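Local coordinates for protein Bacint_00347 (Bacteroides intestinalis DSM 17393, PDB 5MUM) that is a beta-propeller glycoside hydrolase, probably a rhamnosidase that cleaves rhamnose from complex glycans, at residues Y58-D63 with L108-D113; R357-S362 with A383-E388; F405-K410 with Q423-L428. All blocks are in the same frame, centred on the assembly; numbering follows the deposited sequence.

Contact 1. Residues Y58-D63 with L108-D113; sequences YISYYD and LHLSFD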
loop_
_atom_site.group_PDB
_atom_site.type_symbol
_atom_site.label_atom_id
_atom_site.label_comp_id
_atom_site.label_asym_id
_atom_site.label_seq_id
_atom_site.Cartn_x
_atom_site.Cartn_y
_atom_site.Cartn_z
ATOM N N TYR A 58 11.976 9.281 6.300
ATOM C CA TYR A 58 12.482 8.009 6.812
ATOM C C TYR A 58 12.204 6.959 5.756
ATOM O O TYR A 58 11.204 7.027 5.041
ATOM C CB TYR A 58 11.759 7.647 8.108
ATOM C CG TYR A 58 12.171 8.555 9.241
ATOM C CD1 TYR A 58 11.684 9.848 9.345
ATOM C CD2 TYR A 58 13.119 8.130 10.146
ATOM C CE1 TYR A 58 12.120 10.691 10.352
ATOM C CE2 TYR A 58 13.570 8.964 11.138
ATOM C CZ TYR A 58 13.089 10.235 11.217
ATOM O OH TYR A 58 13.576 10.994 12.232
ATOM N N ILE A 59 13.124 6.021 5.648
ATOM C CA ILE A 59 13.037 4.962 4.658
ATOM C C ILE A 59 13.408 3.656 5.310
ATOM O O ILE A 59 14.132 3.621 6.291
ATOM C CB ILE A 59 13.943 5.267 3.468
ATOM C CG1 ILE A 59 13.548 4.414 2.262
ATOM C CG2 ILE A 59 15.413 5.118 3.821
ATOM C CD1 ILE A 59 14.324 4.744 1.014
ATOM N N SER A 60 12.925 2.566 4.740
ATOM C CA SER A 60 13.331 1.270 5.173
ATOM C C SER A 60 13.389 0.329 3.979
ATOM O O SER A 60 12.615 0.454 3.030
ATOM C CB SER A 60 12.383 0.732 6.259
ATOM O OG SER A 60 11.022 0.638 5.748
ATOM N N TYR A 61 14.317 -0.604 4.042
ATOM C CA TYR A 61 14.466 -1.610 2.986
ATOM C C TYR A 61 15.409 -2.691 3.485
ATOM O O TYR A 61 16.106 -2.519 4.493
ATOM C CB TYR A 61 15.012 -0.980 1.699
ATOM C CG TYR A 61 16.342 -0.304 1.852
ATOM C CD1 TYR A 61 16.427 1.017 2.262
ATOM C CD2 TYR A 61 17.527 -0.983 1.571
ATOM C CE1 TYR A 61 17.667 1.637 2.402
ATOM C CE2 TYR A 61 18.754 -0.368 1.713
ATOM C CZ TYR A 61 18.811 0.951 2.131
ATOM O OH TYR A 61 20.056 1.568 2.267
ATOM N N TYR A 62 15.416 -3.816 2.786
ATOM C CA TYR A 62 16.401 -4.847 3.039
ATOM C C TYR A 62 17.620 -4.613 2.183
ATOM O O TYR A 62 17.491 -4.346 0.999
ATOM C CB TYR A 62 15.856 -6.188 2.708
ATOM C CG TYR A 62 14.721 -6.628 3.572
ATOM C CD1 TYR A 62 14.931 -6.974 4.902
ATOM C CD2 TYR A 62 13.457 -6.818 3.028
ATOM C CE1 TYR A 62 13.896 -7.457 5.668
ATOM C CE2 TYR A 62 12.426 -7.290 3.788
ATOM C CZ TYR A 62 12.630 -7.605 5.097
ATOM O OH TYR A 62 11.580 -8.073 5.854
ATOM N N ASP A 63 18.808 -4.672 2.798
ATOM C CA ASP A 63 20.055 -4.530 2.031
ATOM C C ASP A 63 20.373 -5.816 1.286
ATOM O O ASP A 63 19.630 -6.812 1.413
ATOM C CB ASP A 63 21.227 -4.064 2.915
ATOM C CG ASP A 63 21.697 -5.098 3.902
ATOM O OD1 ASP A 63 21.343 -6.304 3.829
ATOM O OD2 ASP A 63 22.454 -4.658 4.792
ATOM N N LEU A 108 9.537 5.545 15.545
ATOM C CA LEU A 108 9.357 4.648 14.399
ATOM C C LEU A 108 8.721 3.349 14.868
ATOM O O LEU A 108 9.106 2.798 15.912
ATOM C CB LEU A 108 10.691 4.304 13.741
ATOM C CG LEU A 108 11.395 5.387 12.930
ATOM C CD1 LEU A 108 11.911 6.507 13.830
ATOM C CD2 LEU A 108 12.526 4.768 12.140
ATOM N N HIS A 109 7.786 2.859 14.067
ATOM C CA HIS A 109 7.150 1.581 14.275
ATOM C C HIS A 109 7.445 0.791 13.022
ATOM O O HIS A 109 7.217 1.268 11.918
ATOM C CB HIS A 109 5.651 1.779 14.405
ATOM C CG HIS A 109 5.247 2.407 15.689
ATOM N ND1 HIS A 109 5.503 3.731 15.989
ATOM C CD2 HIS A 109 4.569 1.906 16.741
ATOM C CE1 HIS A 109 5.032 3.995 17.198
ATOM N NE2 HIS A 109 4.449 2.916 17.675
ATOM N N LEU A 110 7.912 -0.418 13.205
ATOM C CA LEU A 110 8.393 -1.253 12.105
ATOM C C LEU A 110 7.750 -2.588 12.246
ATOM O O LEU A 110 7.706 -3.117 13.344
ATOM C CB LEU A 110 9.900 -1.479 12.220
ATOM C CG LEU A 110 10.855 -0.568 11.482
ATOM C CD1 LEU A 110 10.640 -0.698 9.998
ATOM C CD2 LEU A 110 10.734 0.882 11.974
ATOM N N SER A 111 7.284 -3.137 11.135
ATOM C CA SER A 111 6.780 -4.471 11.115
ATOM C C SER A 111 7.225 -5.128 9.820
ATOM O O SER A 111 7.205 -4.522 8.744
ATOM C CB SER A 111 5.270 -4.482 11.252
ATOM O OG SER A 111 4.804 -5.784 11.519
ATOM N N PHE A 112 7.706 -6.345 9.922
ATOM C CA PHE A 112 8.450 -6.886 8.797
ATOM C C PHE A 112 8.502 -8.389 8.790
ATOM O O PHE A 112 8.277 -9.051 9.806
ATOM C CB PHE A 112 9.880 -6.330 8.809
ATOM C CG PHE A 112 10.546 -6.445 10.142
ATOM C CD1 PHE A 112 10.373 -5.468 11.103
ATOM C CD2 PHE A 112 11.293 -7.572 10.465
ATOM C CE1 PHE A 112 10.941 -5.610 12.365
ATOM C CE2 PHE A 112 11.876 -7.708 11.711
ATOM C CZ PHE A 112 11.709 -6.709 12.665
ATOM N N ASP A 113 8.800 -8.900 7.614
ATOM C CA ASP A 113 9.271 -10.272 7.425
ATOM C C ASP A 113 8.209 -11.342 7.750
ATOM O O ASP A 113 8.491 -12.311 8.484
ATOM C CB ASP A 113 10.573 -10.518 8.218
ATOM C CG ASP A 113 11.221 -11.853 7.874
ATOM O OD1 ASP A 113 11.042 -12.334 6.721
ATOM O OD2 ASP A 113 11.900 -12.414 8.754
#

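Contact 2. Residues R357-S362 with A383-E388; sequences RGSRVS and AVDAWE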
loop_
_atom_site.group_PDB
_atom_site.type_symbol
_atom_site.label_atom_id
_atom_site.label_comp_id
_atom_site.label_asym_id
_atom_site.label_seq_id
_atom_site.Cartn_x
_atom_site.Cartn_y
_atom_site.Cartn_z
ATOM N N ARG A 357 6.282 -0.162 -21.741
ATOM C CA ARG A 357 7.078 1.016 -21.595
ATOM C C ARG A 357 8.507 0.701 -21.118
ATOM O O ARG A 357 9.144 1.546 -20.489
ATOM C CB ARG A 357 6.349 1.975 -20.647
ATOM C CG ARG A 357 4.977 2.393 -21.162
ATOM C CD ARG A 357 4.433 3.617 -20.439
ATOM N NE ARG A 357 5.225 4.801 -20.738
ATOM C CZ ARG A 357 5.082 5.569 -21.815
ATOM N NH1 ARG A 357 4.144 5.323 -22.730
ATOM N NH2 ARG A 357 5.869 6.631 -21.957
ATOM N N GLY A 358 9.006 -0.503 -21.407
ATOM C CA GLY A 358 10.343 -0.918 -20.983
ATOM C C GLY A 358 10.491 -1.126 -19.482
ATOM O O GLY A 358 11.589 -1.060 -18.952
ATOM N N SER A 359 9.372 -1.353 -18.786
ATOM C CA SER A 359 9.346 -1.521 -17.348
ATOM C C SER A 359 10.024 -0.382 -16.576
ATOM O O SER A 359 10.629 -0.599 -15.526
ATOM C CB SER A 359 9.907 -2.887 -16.951
ATOM O OG SER A 359 9.158 -3.920 -17.551
ATOM N N ARG A 360 9.897 0.829 -17.096
ATOM C CA ARG A 360 10.336 2.019 -16.395
ATOM C C ARG A 360 9.321 2.376 -15.294
ATOM O O ARG A 360 8.236 1.759 -15.192
ATOM C CB ARG A 360 10.483 3.166 -17.377
ATOM C CG ARG A 360 11.530 2.891 -18.445
ATOM C CD ARG A 360 11.330 3.695 -19.723
ATOM N NE ARG A 360 12.582 4.243 -20.254
ATOM C CZ ARG A 360 12.724 4.804 -21.459
ATOM N NH1 ARG A 360 11.719 4.839 -22.345
ATOM N NH2 ARG A 360 13.909 5.316 -21.794
ATOM N N VAL A 361 9.681 3.349 -14.466
ATOM C CA VAL A 361 8.686 4.000 -13.628
ATOM C C VAL A 361 7.922 4.910 -14.559
ATOM O O VAL A 361 8.534 5.734 -15.243
ATOM C CB VAL A 361 9.300 4.843 -12.520
ATOM C CG1 VAL A 361 8.221 5.537 -11.741
ATOM C CG2 VAL A 361 10.171 3.971 -11.633
ATOM N N SER A 362 6.607 4.736 -14.615
ATOM C CA SER A 362 5.740 5.539 -15.481
ATOM C C SER A 362 4.670 6.224 -14.664
ATOM O O SER A 362 4.327 5.778 -13.550
ATOM C CB SER A 362 5.115 4.671 -16.547
ATOM O OG SER A 362 6.118 4.175 -17.418
ATOM N N ALA A 383 14.898 0.576 -16.799
ATOM C CA ALA A 383 13.976 -0.423 -16.342
ATOM C C ALA A 383 14.159 -0.706 -14.852
ATOM O O ALA A 383 15.279 -0.776 -14.341
ATOM C CB ALA A 383 14.149 -1.703 -17.140
ATOM N N VAL A 384 13.029 -0.848 -14.166
ATOM C CA VAL A 384 13.003 -1.275 -12.798
ATOM C C VAL A 384 12.335 -2.625 -12.628
ATOM O O VAL A 384 12.196 -3.102 -11.517
ATOM C CB VAL A 384 12.369 -0.212 -11.883
ATOM C CG1 VAL A 384 13.299 0.982 -11.768
ATOM C CG2 VAL A 384 10.981 0.190 -12.367
ATOM N N ASP A 385 12.004 -3.247 -13.759
ATOM C CA ASP A 385 11.522 -4.622 -13.856
ATOM C C ASP A 385 10.412 -4.997 -12.902
ATOM O O ASP A 385 9.303 -4.637 -13.176
ATOM C CB ASP A 385 12.672 -5.619 -13.826
ATOM C CG ASP A 385 13.503 -5.591 -15.121
ATOM O OD1 ASP A 385 13.082 -4.939 -16.075
ATOM O OD2 ASP A 385 14.562 -6.227 -15.155
ATOM N N ALA A 386 10.687 -5.720 -11.820
ATOM C CA ALA A 386 9.612 -6.211 -10.925
ATOM C C ALA A 386 9.081 -5.166 -9.929
ATOM O O ALA A 386 8.110 -5.443 -9.179
ATOM C CB ALA A 386 10.071 -7.448 -10.182
ATOM N N TRP A 387 9.701 -3.987 -9.934
ATOM C CA TRP A 387 9.296 -2.862 -9.090
ATOM C C TRP A 387 7.797 -2.568 -9.179
ATOM O O TRP A 387 7.216 -2.579 -10.265
ATOM C CB TRP A 387 10.095 -1.630 -9.463
ATOM C CG TRP A 387 9.691 -0.322 -8.795
ATOM C CD1 TRP A 387 10.174 0.183 -7.653
ATOM C CD2 TRP A 387 8.733 0.635 -9.281
ATOM N NE1 TRP A 387 9.555 1.358 -7.346
ATOM C CE2 TRP A 387 8.692 1.683 -8.348
ATOM C CE3 TRP A 387 7.917 0.708 -10.414
ATOM C CZ2 TRP A 387 7.893 2.784 -8.506
ATOM C CZ3 TRP A 387 7.072 1.820 -10.549
ATOM C CH2 TRP A 387 7.079 2.832 -9.598
ATOM N N GLU A 388 7.197 -2.317 -8.015
ATOM C CA GLU A 388 5.872 -1.715 -7.921
ATOM C C GLU A 388 6.008 -0.494 -7.067
ATOM O O GLU A 388 6.864 -0.448 -6.210
ATOM C CB GLU A 388 4.850 -2.630 -7.265
ATOM C CG GLU A 388 4.640 -3.925 -7.945
ATOM C CD GLU A 388 3.508 -4.721 -7.309
ATOM O OE1 GLU A 388 2.567 -5.102 -8.072
ATOM O OE2 GLU A 388 3.571 -4.989 -6.075
#

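Contact 3. Residues F405-K410 with Q423-L428; sequences FVQHTK and QPVYVL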
loop_
_atom_site.group_PDB
_atom_site.type_symbol
_atom_site.label_atom_id
_atom_site.label_comp_id
_atom_site.label_asym_id
_atom_site.label_seq_id
_atom_site.Cartn_x
_atom_site.Cartn_y
_atom_site.Cartn_z
ATOM N N PHE A 405 9.522 5.369 -3.644
ATOM C CA PHE A 405 10.564 4.397 -3.433
ATOM C C PHE A 405 10.836 3.686 -4.736
ATOM O O PHE A 405 9.953 3.037 -5.269
ATOM C CB PHE A 405 10.126 3.420 -2.356
ATOM C CG PHE A 405 11.192 2.460 -1.921
ATOM C CD1 PHE A 405 11.635 1.440 -2.757
ATOM C CD2 PHE A 405 11.762 2.563 -0.656
ATOM C CE1 PHE A 405 12.619 0.576 -2.351
ATOM C CE2 PHE A 405 12.723 1.657 -0.224
ATOM C CZ PHE A 405 13.148 0.661 -1.071
ATOM N N VAL A 406 12.070 3.821 -5.248
ATOM C CA VAL A 406 12.435 3.295 -6.544
ATOM C C VAL A 406 13.680 2.452 -6.415
ATOM O O VAL A 406 14.677 2.889 -5.867
ATOM C CB VAL A 406 12.611 4.429 -7.593
ATOM C CG1 VAL A 406 13.134 3.888 -8.891
ATOM C CG2 VAL A 406 11.276 5.109 -7.866
ATOM N N GLN A 407 13.612 1.239 -6.932
ATOM C CA GLN A 407 14.726 0.329 -6.932
ATOM C C GLN A 407 14.445 -0.676 -8.036
ATOM O O GLN A 407 13.322 -1.175 -8.159
ATOM C CB GLN A 407 14.853 -0.405 -5.590
ATOM C CG GLN A 407 16.078 -1.295 -5.503
ATOM C CD GLN A 407 16.059 -2.297 -4.383
ATOM O OE1 GLN A 407 15.053 -2.488 -3.668
ATOM N NE2 GLN A 407 17.191 -2.940 -4.185
ATOM N N HIS A 408 15.466 -0.974 -8.832
ATOM C CA HIS A 408 15.381 -2.019 -9.838
ATOM C C HIS A 408 15.465 -3.368 -9.126
ATOM O O HIS A 408 16.457 -3.655 -8.475
ATOM C CB HIS A 408 16.542 -1.848 -10.815
ATOM C CG HIS A 408 16.555 -2.828 -11.941
ATOM N ND1 HIS A 408 15.662 -3.868 -12.049
ATOM C CD2 HIS A 408 17.372 -2.925 -13.006
ATOM C CE1 HIS A 408 15.925 -4.548 -13.148
ATOM N NE2 HIS A 408 16.960 -3.999 -13.744
ATOM N N THR A 409 14.394 -4.164 -9.204
ATOM C CA THR A 409 14.343 -5.474 -8.612
ATOM C C THR A 409 13.870 -6.445 -9.687
ATOM O O THR A 409 13.286 -6.041 -10.700
ATOM C CB THR A 409 13.388 -5.515 -7.389
ATOM O OG1 THR A 409 12.062 -5.222 -7.806
ATOM C CG2 THR A 409 13.791 -4.481 -6.347
ATOM N N LYS A 410 14.085 -7.716 -9.426
ATOM C CA LYS A 410 13.671 -8.793 -10.322
ATOM C C LYS A 410 12.787 -9.773 -9.588
ATOM O O LYS A 410 12.734 -9.782 -8.358
ATOM C CB LYS A 410 14.918 -9.468 -10.934
ATOM C CG LYS A 410 15.450 -8.619 -12.082
ATOM C CD LYS A 410 16.598 -9.240 -12.853
ATOM C CE LYS A 410 17.073 -8.247 -13.891
ATOM N NZ LYS A 410 18.280 -8.737 -14.620
ATOM N N GLN A 423 20.904 -3.529 -5.952
ATOM C CA GLN A 423 20.735 -2.383 -6.796
ATOM C C GLN A 423 20.445 -1.213 -5.901
ATOM O O GLN A 423 19.837 -1.375 -4.839
ATOM C CB GLN A 423 19.617 -2.573 -7.820
ATOM C CG GLN A 423 19.856 -3.686 -8.810
ATOM C CD GLN A 423 21.083 -3.431 -9.694
ATOM O OE1 GLN A 423 21.210 -2.352 -10.242
ATOM N NE2 GLN A 423 21.964 -4.418 -9.822
ATOM N N PRO A 424 20.894 -0.024 -6.312
ATOM C CA PRO A 424 20.633 1.149 -5.508
ATOM C C PRO A 424 19.135 1.401 -5.283
ATOM O O PRO A 424 18.330 1.334 -6.232
ATOM C CB PRO A 424 21.197 2.284 -6.341
ATOM C CG PRO A 424 22.145 1.665 -7.321
ATOM C CD PRO A 424 21.773 0.246 -7.474
ATOM N N VAL A 425 18.799 1.701 -4.037
ATOM C CA VAL A 425 17.511 2.279 -3.669
ATOM C C VAL A 425 17.566 3.778 -3.887
ATOM O O VAL A 425 18.527 4.443 -3.492
ATOM C CB VAL A 425 17.181 1.949 -2.198
ATOM C CG1 VAL A 425 15.926 2.666 -1.709
ATOM C CG2 VAL A 425 17.036 0.450 -2.038
ATOM N N TYR A 426 16.535 4.321 -4.521
ATOM C CA TYR A 426 16.401 5.753 -4.705
ATOM C C TYR A 426 15.108 6.238 -4.122
ATOM O O TYR A 426 14.134 5.486 -4.047
ATOM C CB TYR A 426 16.364 6.107 -6.183
ATOM C CG TYR A 426 17.565 5.706 -6.980
ATOM C CD1 TYR A 426 18.696 6.525 -7.035
ATOM C CD2 TYR A 426 17.568 4.516 -7.711
ATOM C CE1 TYR A 426 19.805 6.168 -7.798
ATOM C CE2 TYR A 426 18.664 4.147 -8.454
ATOM C CZ TYR A 426 19.775 4.971 -8.491
ATOM O OH TYR A 426 20.830 4.578 -9.246
ATOM N N VAL A 427 15.081 7.501 -3.738
ATOM C CA VAL A 427 13.831 8.221 -3.636
ATOM C C VAL A 427 13.748 9.046 -4.897
ATOM O O VAL A 427 14.648 9.829 -5.183
ATOM C CB VAL A 427 13.748 9.119 -2.404
ATOM C CG1 VAL A 427 12.449 9.923 -2.414
ATOM C CG2 VAL A 427 13.860 8.255 -1.163
ATOM N N LEU A 428 12.672 8.854 -5.651
ATOM C CA LEU A 428 12.404 9.614 -6.859
ATOM C C LEU A 428 11.432 10.719 -6.445
ATOM O O LEU A 428 10.302 10.445 -6.034
ATOM C CB LEU A 428 11.828 8.712 -7.953
ATOM C CG LEU A 428 11.854 9.270 -9.398
ATOM C CD1 LEU A 428 11.394 8.204 -10.368
ATOM C CD2 LEU A 428 10.981 10.471 -9.571
HETATM O O HOH W 1 17.846 0.543 -8.665
#

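Contact 1. Residues Y58-D63 with L108-D113
Tyr58 to Tyr62 and Leu108 to Phe112 run nearly parallel, at 21° with their axes 10.1 Å apart, as strands of two sheets stacked face to face. Side chains span the gap without backbone pairing. At the N-terminal end the forked tip of Leu108 meets the CD2-CE2 flank of the Tyr58 ring obliquely: CD2 of Leu108 sits 4.0 Å from CD2 of Tyr58, and CD1 reaches the neighbouring CE2, the two side chains crossing at about a right angle. The hydroxyl of Tyr58 goes to Glu56. In the middle, Ser60 CB and Leu110 CD1 meet more loosely at 4.4 Å. At the far end Tyr62, its CG lying opposite the carbonyl carbon (chi1 -65°), reaches across so that its OH lies 3.5 Å from Asp113 CB and 3.8 Å from Phe112 CB. The backbone N of Asp113 is near this hydroxyl too, but at a poor angle for a bond; Tyr62 OH is hydrogen-bonded to the carbonyl of Asn96, and the Asp113 carboxylate to the backbone N of Asn90. Strand 98-102 completes the packing, with Ile98 against Ser60, Tyr62 and Leu110, while Phe112 leans on Leu68 of strand 67-74. The arrangement is blade-to-blade packing of a beta-propeller.

Contact 2. Residues R357-S362 with A383-E388
Ser359 and Val384 join two loops through their backbones, and Val361 and Trp387 pack their side chains together. The polar part centres on one carbonyl: Ser359 O accepts a nearly straight bond from Val384 N at 2.8 Å (170° at the hydrogen). Asp385 N adds a weak, bent bond of 3.5 Å, and the CA of Ala383 makes a C-H...O contact with the same oxygen, so three consecutive residues converge on it. Beside it, Ala383 CB presses against Gly358 O at 3.2 Å. The apolar part is led by a CH-pi contact. Val361 CG2 lies 3.9 Å from the centroid of the six-membered ring of Trp387, over its face and 10° off the normal, while CG1 touches the rim at CH2 (3.6 Å). With CG anti to its backbone N (chi1 173°), Trp387 holds the indole out toward this valine; Val384 CG2 packs on Val361 CG2 at 3.9 Å. A type II' turn from Val384 to Trp387, closed by Trp387 N to Val384 O, carries the ring into place, and Trp387 NE1 bonds to Phe405 O. The loop leading into strand 362-366 thus meets the loop before helix 393-399, with strand 403-407 packing Leu404 and Val406 against Val361.

Contact 3. Residues F405-K410 with Q423-L428
Val406 and Tyr426 form the hydrogen-bonded pair at the heart of this antiparallel contact. Val406 N gives a 2.9 Å bond to Tyr426 O, and Tyr426 N returns one of 2.7 Å to Val406 O, meeting that carbonyl almost head-on (C=O...N angle 167°). CB and CD2 of Tyr426 also lie near Val406 O, which is at the edge of the phenol ring. On this side of the sheet Val406 CG2 packs on Leu428 CB at 3.6 Å.

The other side, carrying Phe405, Gln407 and Val425, is tight and buried. Val425 CG1 stands over a face of the Phe405 ring, 3.9 Å from its centroid, touching the CZ end most closely. The other branch, CG2, lies against the amide of Gln407, 3.7 Å from its CD. Extended, with CG anti to the backbone N (chi1 -175°), Gln407 carries its amide along the neighbouring strand until NE2 gives a bond of 3.1 Å to Gln423 O, tilted 34° from the carbonyl plane. Its OE1 is held by Asn41, and NE2 has a second, weak bond to Tyr35 O.

Toward His408 the strands diverge and partly exposed residues take over. A water bridges the strands there, accepting from His408 N and donating to Pro424 O at 2.6 Å. Gln423 folds back at chi2 with CB and CG 3.4 Å from His408 O, a buried carbonyl with no polar partner in the model; its own NE2 turns to Ala421 O.

Direct backbone bonding therefore gives way to side-chain and water bonding within two residues. The Gln407 amide, bonded at both its oxygen and its nitrogen, probably has its flip fixed; its bond to Gln423 O ties the strands together where the regular ladder loosens.

In the fold
Contact 1 comes first in the chain, followed in series by contact 2 and then contact 3. Contacts 2 and 3 are neighbours, with centres about 10 Å apart, joined by a probable hydrogen bond from Ala386 N to Thr409 O. Contact 3 also meets contact 1, about 15 Å away between centres, where Phe405 and Val425 pack on Ile59 and Tyr61. Contacts 1 and 2 do not touch. The sheet 27-34, 423-429, 403-407 combines N-terminal and C-terminal strands, the way a propeller commonly closes its ring. Contact 3 is pairing within this closing blade, contact 2 lies on its flank toward the sheet of 340-378, and contact 1 joins the sheets of 50-85 and 98-123.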